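Local coordinates for protein phycocyanobilin lyase subunit beta (Nostoc sp. PCC 7120, PDB 5N3U) that associates with CpcE to form a phycobiliprotein lyase that is probably required for chromophorylation of the cpcA gene product, the phycocyanin alpha chain, at residues I34-I38 with Q66-Q70; L37-F41 with A52-L56; I89-L95 with N120-L126. All coordinates share one frame; numbering follows the deposited sequence.

Contact 1 of 3, residues I34-I38 with Q66-Q70; sequences IPTLI and QLLTQ
The carboxamide of Gln66 turns one face to Ile34, whose CB and CG2 lie on that side, displaced toward the amide oxygen; OE1 of Gln66 sits 3.6 Å from CB of Ile34. The other end of the same amide meets the proline ring obliquely, with Gln66 NE2 3.4 Å from Pro35 CG. CD1 of Ile38 stands above one face of the Gln70 amide near the oxygen end, 3.8 Å from OE1 of Gln70, while CA of Pro35 lies beyond that oxygen. Gln66 can reach so far because its chain runs extended past CG (chi2 164°), which lays the amide across the first turn of helix 34-40. Ile38 fills the middle of the contact: its CG1 packs on CD2 of Leu67 at 3.8 Å, and its CG2 comes to 3.4 Å from the backbone O of Gln70. The polar link is indirect. One water donates to both Pro35 O and Gln70 OE1, 2.7 Å from each, bridging a helix carbonyl and the glutamine just past the end of helix 64-69. An alanine in place of Gln66 lacks the amide that lies against Ile34 and Pro35, and would probably leave a gap between the two helices on that side. Beyond the contact, Ile34 also packs on Leu56 and Leu59 of helix 46-59, and Leu67 on Thr85, Leu86 and Ile89 of helix 76-89, which places this short helix pair along the edge of an all-helical stack.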
loop_
_atom_site.group_PDB
_atom_site.type_symbol
_atom_site.label_atom_id
_atom_site.label_comp_id
_atom_site.label_asym_id
_atom_site.label_seq_id
_atom_site.Cartn_x
_atom_site.Cartn_y
_atom_site.Cartn_z
ATOM N N ILE B 34 13.975 -22.976 -7.097
ATOM C CA ILE B 34 13.849 -21.505 -7.369
ATOM C C ILE B 34 12.441 -21.013 -7.022
ATOM O O ILE B 34 12.299 -20.107 -6.207
ATOM C CB ILE B 34 14.091 -21.100 -8.845
ATOM C CG1 ILE B 34 15.442 -21.550 -9.392
ATOM C CG2 ILE B 34 13.998 -19.606 -9.061
ATOM C CD1 ILE B 34 16.629 -20.969 -8.838
ATOM N N PRO B 35 11.415 -21.630 -7.597
ATOM C CA PRO B 35 10.077 -21.098 -7.253
ATOM C C PRO B 35 9.757 -21.073 -5.744
ATOM O O PRO B 35 9.139 -20.140 -5.245
ATOM C CB PRO B 35 9.135 -22.047 -7.971
ATOM C CG PRO B 35 10.011 -22.679 -9.010
ATOM C CD PRO B 35 11.282 -22.904 -8.324
ATOM N N THR B 36 10.180 -22.101 -5.024
ATOM C CA THR B 36 10.002 -22.111 -3.573
ATOM C C THR B 36 10.761 -21.007 -2.921
ATOM O O THR B 36 10.243 -20.356 -2.020
ATOM C CB THR B 36 10.378 -23.507 -2.965
ATOM O OG1 THR B 36 9.539 -24.483 -3.574
ATOM C CG2 THR B 36 10.102 -23.564 -1.469
ATOM N N LEU B 37 11.992 -20.773 -3.327
ATOM C CA LEU B 37 12.769 -19.715 -2.720
ATOM C C LEU B 37 12.003 -18.389 -2.913
ATOM O O LEU B 37 11.907 -17.604 -1.979
ATOM C CB LEU B 37 14.181 -19.587 -3.286
ATOM C CG LEU B 37 15.120 -20.797 -2.864
ATOM C CD1 LEU B 37 16.356 -20.900 -3.721
ATOM C CD2 LEU B 37 15.593 -20.646 -1.414
ATOM N N ILE B 38 11.525 -18.157 -4.137
ATOM C CA ILE B 38 10.818 -16.878 -4.430
ATOM C C ILE B 38 9.567 -16.793 -3.531
ATOM O O ILE B 38 9.265 -15.729 -2.944
ATOM C CB ILE B 38 10.499 -16.833 -5.918
ATOM C CG1 ILE B 38 11.843 -16.687 -6.638
ATOM C CG2 ILE B 38 9.537 -15.675 -6.232
ATOM C CD1 ILE B 38 11.665 -17.015 -8.072
ATOM N N GLN B 66 12.832 -16.803 -13.850
ATOM C CA GLN B 66 11.756 -17.015 -12.876
ATOM C C GLN B 66 11.601 -15.851 -11.919
ATOM O O GLN B 66 10.459 -15.453 -11.588
ATOM C CB GLN B 66 11.986 -18.327 -12.128
ATOM C CG GLN B 66 11.519 -19.539 -12.983
ATOM C CD GLN B 66 12.087 -20.807 -12.444
ATOM O OE1 GLN B 66 13.302 -20.952 -12.400
ATOM N NE2 GLN B 66 11.247 -21.700 -11.984
ATOM N N LEU B 67 12.698 -15.290 -11.457
ATOM C CA LEU B 67 12.544 -14.034 -10.689
ATOM C C LEU B 67 11.760 -12.978 -11.469
ATOM O O LEU B 67 10.895 -12.348 -10.916
ATOM C CB LEU B 67 13.827 -13.469 -10.313
ATOM C CG LEU B 67 14.541 -14.137 -9.129
ATOM C CD1 LEU B 67 15.996 -13.764 -9.179
ATOM C CD2 LEU B 67 13.961 -13.693 -7.793
ATOM N N LEU B 68 12.029 -12.783 -12.762
ATOM C CA LEU B 68 11.296 -11.773 -13.544
ATOM C C LEU B 68 9.817 -12.046 -13.752
ATOM O O LEU B 68 9.092 -11.080 -13.951
ATOM C CB LEU B 68 11.859 -11.538 -14.939
ATOM C CG LEU B 68 13.256 -11.030 -14.983
ATOM C CD1 LEU B 68 13.920 -11.132 -16.370
ATOM C CD2 LEU B 68 13.359 -9.665 -14.467
ATOM N N THR B 69 9.386 -13.292 -13.778
ATOM C CA THR B 69 8.038 -13.644 -14.096
ATOM C C THR B 69 7.260 -14.161 -12.890
ATOM O O THR B 69 6.115 -14.522 -13.038
ATOM C CB THR B 69 7.982 -14.746 -15.173
ATOM O OG1 THR B 69 8.727 -15.875 -14.746
ATOM C CG2 THR B 69 8.615 -14.249 -16.482
ATOM N N GLN B 70 7.860 -14.186 -11.707
ATOM C CA GLN B 70 7.139 -14.589 -10.467
ATOM C C GLN B 70 7.246 -13.471 -9.443
ATOM O O GLN B 70 7.620 -13.705 -8.273
ATOM C CB GLN B 70 7.732 -15.878 -9.885
ATOM C CG GLN B 70 7.478 -17.023 -10.872
ATOM C CD GLN B 70 8.150 -18.349 -10.495
ATOM O OE1 GLN B 70 8.473 -18.594 -9.345
ATOM N NE2 GLN B 70 8.437 -19.164 -11.501
HETATM O O HOH W 1 7.521 -18.677 -6.824
#

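Contact 2 of 3, residues L37-F41 with A52-L56; sequences LIAVF and ASTAL
CD1 of Leu56 pushes into the tight half of this contact, where three residues of the 37-41 segment close on it: CB of Leu37 and CZ of Phe41 each lie 3.7 Å from that methyl, and CG1 of Ile38 is 3.9 Å away. Leu37 and Leu56 run alongside each other, pointing opposite ways, and both methyls of Leu56 lie along CB of Leu37. The Phe41 ring completes the buried side. It leads with an edge, near whose plane Ser53 N lies 3.8 Å from Phe41 CE1, and one of its faces is turned to the carbonyl oxygen of Leu37. With CG anti to the carbonyl carbon (chi1 -59°), the ring swings toward helix 46-59. Tyr81 meets the ring from beyond the pair, and Ser53 OG is hydrogen-bonded to Thr85 OG1.

The flank nearer solvent is more thinly packed, with alanine methyls as partners. There the end of the partly exposed Leu37 sends CD2 to CB of Ala55 at 3.9 Å, and the partly exposed Val40 touches Ala52 mainly through CB and CG1. Between the two halves, Ala52 lets the backbones come close: its CB rests 3.5 Å from Leu37 O, and the CA atoms of Leu37 and Ala52 are 5.2 Å apart. Two helices running in roughly opposite directions, well inclined to each other, joined by a short connection and held by apolar packing, make an alpha hairpin, consistent with the HEAT-type alpha-solenoid that the rest of the chain suggests.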
loop_
_atom_site.group_PDB
_atom_site.type_symbol
_atom_site.label_atom_id
_atom_site.label_comp_id
_atom_site.label_asym_id
_atom_site.label_seq_id
_atom_site.Cartn_x
_atom_site.Cartn_y
_atom_site.Cartn_z
ATOM N N LEU B 37 11.992 -20.773 -3.327
ATOM C CA LEU B 37 12.769 -19.715 -2.720
ATOM C C LEU B 37 12.003 -18.389 -2.913
ATOM O O LEU B 37 11.907 -17.604 -1.979
ATOM C CB LEU B 37 14.181 -19.587 -3.286
ATOM C CG LEU B 37 15.120 -20.797 -2.864
ATOM C CD1 LEU B 37 16.356 -20.900 -3.721
ATOM C CD2 LEU B 37 15.593 -20.646 -1.414
ATOM N N ILE B 38 11.525 -18.157 -4.137
ATOM C CA ILE B 38 10.818 -16.878 -4.430
ATOM C C ILE B 38 9.567 -16.793 -3.531
ATOM O O ILE B 38 9.265 -15.729 -2.944
ATOM C CB ILE B 38 10.499 -16.833 -5.918
ATOM C CG1 ILE B 38 11.843 -16.687 -6.638
ATOM C CG2 ILE B 38 9.537 -15.675 -6.232
ATOM C CD1 ILE B 38 11.665 -17.015 -8.072
ATOM N N ALA B 39 8.855 -17.894 -3.384
ATOM C CA ALA B 39 7.633 -17.914 -2.601
ATOM C C ALA B 39 7.904 -17.558 -1.123
ATOM O O ALA B 39 7.052 -17.017 -0.486
ATOM C CB ALA B 39 6.971 -19.265 -2.691
ATOM N N VAL B 40 9.104 -17.820 -0.617
ATOM C CA VAL B 40 9.457 -17.476 0.738
ATOM C C VAL B 40 9.295 -15.965 0.982
ATOM O O VAL B 40 9.005 -15.574 2.094
ATOM C CB VAL B 40 10.868 -17.937 1.121
ATOM C CG1 VAL B 40 11.329 -17.339 2.436
ATOM C CG2 VAL B 40 10.880 -19.467 1.187
ATOM N N PHE B 41 9.525 -15.127 -0.025
ATOM C CA PHE B 41 9.436 -13.667 0.198
ATOM C C PHE B 41 8.032 -13.239 0.651
ATOM O O PHE B 41 7.858 -12.234 1.291
ATOM C CB PHE B 41 9.745 -12.919 -1.080
ATOM C CG PHE B 41 11.078 -13.159 -1.704
ATOM C CD1 PHE B 41 12.216 -13.559 -0.966
ATOM C CD2 PHE B 41 11.222 -12.905 -3.046
ATOM C CE1 PHE B 41 13.442 -13.674 -1.588
ATOM C CE2 PHE B 41 12.440 -13.044 -3.682
ATOM C CZ PHE B 41 13.565 -13.440 -2.962
ATOM N N ALA B 52 16.546 -16.774 1.685
ATOM C CA ALA B 52 16.098 -17.214 0.370
ATOM C C ALA B 52 16.713 -16.353 -0.718
ATOM O O ALA B 52 17.113 -16.853 -1.778
ATOM C CB ALA B 52 14.597 -17.208 0.285
ATOM N N SER B 53 16.807 -15.071 -0.462
ATOM C CA SER B 53 17.361 -14.138 -1.435
ATOM C C SER B 53 18.850 -14.471 -1.660
ATOM O O SER B 53 19.278 -14.630 -2.799
ATOM C CB SER B 53 17.212 -12.740 -0.961
ATOM O OG SER B 53 17.799 -11.825 -1.885
ATOM N N THR B 54 19.623 -14.578 -0.572
ATOM C CA THR B 54 21.040 -14.987 -0.690
ATOM C C THR B 54 21.223 -16.241 -1.539
ATOM O O THR B 54 22.080 -16.277 -2.422
ATOM C CB THR B 54 21.658 -15.134 0.711
ATOM O OG1 THR B 54 21.550 -13.860 1.323
ATOM C CG2 THR B 54 23.179 -15.481 0.626
ATOM N N ALA B 55 20.419 -17.255 -1.293
ATOM C CA ALA B 55 20.385 -18.423 -2.082
ATOM C C ALA B 55 20.131 -18.132 -3.559
ATOM O O ALA B 55 20.784 -18.716 -4.456
ATOM C CB ALA B 55 19.313 -19.370 -1.572
ATOM N N LEU B 56 19.178 -17.250 -3.852
ATOM C CA LEU B 56 18.895 -16.972 -5.239
ATOM C C LEU B 56 20.055 -16.290 -5.887
ATOM O O LEU B 56 20.394 -16.601 -7.033
ATOM C CB LEU B 56 17.585 -16.156 -5.401
ATOM C CG LEU B 56 16.405 -17.038 -5.094
ATOM C CD1 LEU B 56 15.161 -16.251 -4.658
ATOM C CD2 LEU B 56 15.994 -17.946 -6.215
#

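Contact 3 of 3, residues I89-L95 with N120-L126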
loop_
_atom_site.group_PDB
_atom_site.type_symbol
_atom_site.label_atom_id
_atom_site.label_comp_id
_atom_site.label_asym_id
_atom_site.label_seq_id
_atom_site.Cartn_x
_atom_site.Cartn_y
_atom_site.Cartn_z
ATOM N N ILE B 89 21.863 -9.808 -8.305
ATOM C CA ILE B 89 22.315 -10.672 -9.395
ATOM C C ILE B 89 22.871 -9.818 -10.523
ATOM O O ILE B 89 23.858 -10.202 -11.145
ATOM C CB ILE B 89 21.247 -11.587 -9.918
ATOM C CG1 ILE B 89 20.859 -12.560 -8.840
ATOM C CG2 ILE B 89 21.761 -12.392 -11.136
ATOM C CD1 ILE B 89 19.690 -13.420 -9.152
ATOM N N ALA B 90 22.242 -8.668 -10.794
ATOM C CA ALA B 90 22.726 -7.661 -11.725
ATOM C C ALA B 90 22.736 -8.090 -13.218
ATOM O O ALA B 90 23.487 -7.549 -14.009
ATOM C CB ALA B 90 24.118 -7.198 -11.280
ATOM N N ASP B 91 21.935 -9.072 -13.575
ATOM C CA ASP B 91 21.746 -9.474 -14.948
ATOM C C ASP B 91 20.930 -8.353 -15.598
ATOM O O ASP B 91 19.814 -8.044 -15.188
ATOM C CB ASP B 91 21.042 -10.821 -14.954
ATOM C CG ASP B 91 20.754 -11.395 -16.334
ATOM O OD1 ASP B 91 20.350 -10.719 -17.294
ATOM O OD2 ASP B 91 20.773 -12.638 -16.452
ATOM N N PRO B 92 21.442 -7.768 -16.696
ATOM C CA PRO B 92 20.785 -6.625 -17.352
ATOM C C PRO B 92 19.473 -6.963 -18.029
ATOM O O PRO B 92 18.741 -6.046 -18.413
ATOM C CB PRO B 92 21.877 -6.159 -18.374
ATOM C CG PRO B 92 22.616 -7.434 -18.675
ATOM C CD PRO B 92 22.712 -8.114 -17.386
ATOM N N ARG B 93 19.091 -8.237 -18.106
ATOM C CA ARG B 93 17.755 -8.569 -18.572
ATOM C C ARG B 93 16.652 -8.064 -17.621
ATOM O O ARG B 93 15.543 -7.955 -18.019
ATOM C CB ARG B 93 17.571 -10.036 -18.780
ATOM C CG ARG B 93 18.417 -10.635 -19.940
ATOM C CD ARG B 93 18.170 -12.122 -19.966
ATOM N NE ARG B 93 18.847 -12.781 -18.860
ATOM C CZ ARG B 93 18.696 -14.067 -18.543
ATOM N NH1 ARG B 93 17.964 -14.857 -19.278
ATOM N NH2 ARG B 93 19.320 -14.564 -17.487
ATOM N N ALA B 94 17.017 -7.703 -16.415
ATOM C CA ALA B 94 16.085 -7.156 -15.419
ATOM C C ALA B 94 15.832 -5.669 -15.597
ATOM O O ALA B 94 15.082 -5.093 -14.831
ATOM C CB ALA B 94 16.683 -7.421 -14.034
ATOM N N LEU B 95 16.455 -5.028 -16.579
ATOM C CA LEU B 95 16.273 -3.582 -16.762
ATOM C C LEU B 95 14.776 -3.114 -16.742
ATOM O O LEU B 95 14.362 -2.211 -15.972
ATOM C CB LEU B 95 16.916 -3.185 -18.060
ATOM C CG LEU B 95 16.731 -1.718 -18.426
ATOM C CD1 LEU B 95 17.499 -0.809 -17.508
ATOM C CD2 LEU B 95 17.076 -1.396 -19.888
ATOM N N ASN B 120 23.741 -0.542 -11.533
ATOM C CA ASN B 120 24.718 -1.563 -11.291
ATOM C C ASN B 120 24.537 -2.856 -12.072
ATOM O O ASN B 120 25.199 -3.815 -11.827
ATOM C CB ASN B 120 24.723 -1.797 -9.746
ATOM C CG ASN B 120 25.189 -0.530 -8.998
ATOM O OD1 ASN B 120 24.441 0.286 -8.335
ATOM N ND2 ASN B 120 26.394 -0.271 -9.221
ATOM N N LEU B 121 23.668 -2.901 -13.071
ATOM C CA LEU B 121 23.523 -4.108 -13.841
ATOM C C LEU B 121 24.781 -4.335 -14.786
ATOM O O LEU B 121 25.497 -3.411 -15.155
ATOM C CB LEU B 121 22.259 -4.013 -14.711
ATOM C CG LEU B 121 20.962 -3.773 -13.926
ATOM C CD1 LEU B 121 19.767 -3.846 -14.888
ATOM C CD2 LEU B 121 20.806 -4.822 -12.873
ATOM N N HIS B 122 25.025 -5.557 -15.116
ATOM C CA HIS B 122 26.211 -5.897 -15.917
ATOM C C HIS B 122 25.861 -5.718 -17.421
ATOM O O HIS B 122 25.625 -6.670 -18.134
ATOM C CB HIS B 122 26.654 -7.289 -15.621
ATOM C CG HIS B 122 27.104 -7.488 -14.222
ATOM N ND1 HIS B 122 27.007 -8.709 -13.585
ATOM C CD2 HIS B 122 27.670 -6.640 -13.330
ATOM C CE1 HIS B 122 27.497 -8.610 -12.358
ATOM N NE2 HIS B 122 27.915 -7.368 -12.181
ATOM N N TRP B 123 25.944 -4.513 -17.854
ATOM C CA TRP B 123 25.528 -4.074 -19.156
ATOM C C TRP B 123 26.188 -4.764 -20.292
ATOM O O TRP B 123 25.532 -4.994 -21.322
ATOM C CB TRP B 123 25.711 -2.577 -19.313
ATOM C CG TRP B 123 25.287 -1.807 -18.179
ATOM C CD1 TRP B 123 26.075 -1.055 -17.343
ATOM C CD2 TRP B 123 23.924 -1.540 -17.790
ATOM N NE1 TRP B 123 25.286 -0.392 -16.422
ATOM C CE2 TRP B 123 23.969 -0.690 -16.658
ATOM C CE3 TRP B 123 22.691 -2.002 -18.240
ATOM C CZ2 TRP B 123 22.829 -0.295 -15.982
ATOM C CZ3 TRP B 123 21.545 -1.596 -17.590
ATOM C CH2 TRP B 123 21.620 -0.762 -16.448
ATOM N N HIS B 124 27.440 -5.207 -20.101
ATOM C CA HIS B 124 28.158 -5.832 -21.192
ATOM C C HIS B 124 27.599 -7.168 -21.507
ATOM O O HIS B 124 27.958 -7.700 -22.518
ATOM C CB HIS B 124 29.640 -6.054 -20.863
ATOM C CG HIS B 124 29.868 -7.087 -19.820
ATOM N ND1 HIS B 124 29.972 -6.774 -18.475
ATOM C CD2 HIS B 124 30.014 -8.427 -19.903
ATOM C CE1 HIS B 124 30.205 -7.865 -17.780
ATOM N NE2 HIS B 124 30.195 -8.888 -18.614
ATOM N N LYS B 125 26.779 -7.772 -20.628
ATOM C CA LYS B 125 26.164 -9.035 -20.963
ATOM C C LYS B 125 25.112 -8.992 -22.062
ATOM O O LYS B 125 24.645 -10.033 -22.507
ATOM C CB LYS B 125 25.606 -9.625 -19.700
ATOM C CG LYS B 125 26.698 -9.826 -18.610
ATOM C CD LYS B 125 26.932 -11.256 -18.193
ATOM C CE LYS B 125 27.138 -12.140 -19.425
ATOM N NZ LYS B 125 28.126 -13.231 -19.228
ATOM N N LEU B 126 24.700 -7.800 -22.445
ATOM C CA LEU B 126 23.745 -7.610 -23.495
ATOM C C LEU B 126 24.449 -7.524 -24.863
ATOM O O LEU B 126 25.494 -6.919 -24.993
ATOM C CB LEU B 126 23.016 -6.340 -23.316
ATOM C CG LEU B 126 22.131 -6.283 -22.066
ATOM C CD1 LEU B 126 21.581 -4.873 -21.919
ATOM C CD2 LEU B 126 21.087 -7.386 -22.058
#
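Ala90 and His122 join the two loops by backbone and side chain alike. His122 N donates to Ala90 O at 2.7 Å in a nearly straight bond (168°) that lies in the carbonyl plane. With CG anti to the carbonyl carbon (chi1 -64°), the imidazole of His122 is brought against Ala90, whose CB stands almost centrally over one face, 3.9 Å from the centroid, in a CH-pi contact. Leu121 reaches the other way, its CD2 3.6 Å from CA of Ala90 and its CD1 beside the backbone of Leu95. Pro92 fills the far end of the interface: its CG packs 3.6 Å from CG of Leu126 and 3.2 Å from O of His122.

Behind these residues stand the turns that place them. His122 is the centre of an inverse gamma turn, and Ala90, the first residue to leave helix 76-89, does so with a positive phi (67°). Asp91 OD1 accepts from Arg93 N in an Asx turn, and the carboxylate is gripped side-on by the guanidinium, with Arg93 NH2 2.6 Å from Asp91 OD2. Further out, Arg93 NH1 is hydrogen-bonded to Gly140 O of the neighbouring alpha-subunit chain.

The chemistry divides in two. The interface itself is a single backbone bond set in apolar packing, whereas the charged pair lies to one side, where Arg93 probably offsets the closeness of Asp91 to Glu61 while also linking the loop to the partner subunit.

How the contacts relate
From the N terminus, helix 34-40 supplies the first segment of both opening contacts, which share Leu37 and Ile38. Contact 2 closes first, across the short connection to helix 46-59; contact 1 makes the wider closure, passing over that helix to reach helix 64-69, so the second segment of contact 2 falls within its span. The two meet directly, Leu56 touching both Ile34 and Leu67. Contact 3 follows in series, joining the loops after helices 76-89 and 108-118 and so closing over helices 95-104 and 108-118. Leu67 packs on Ile89 and Leu68 on Ala94, which carries the packing from the N-terminal helices into the middle of the chain.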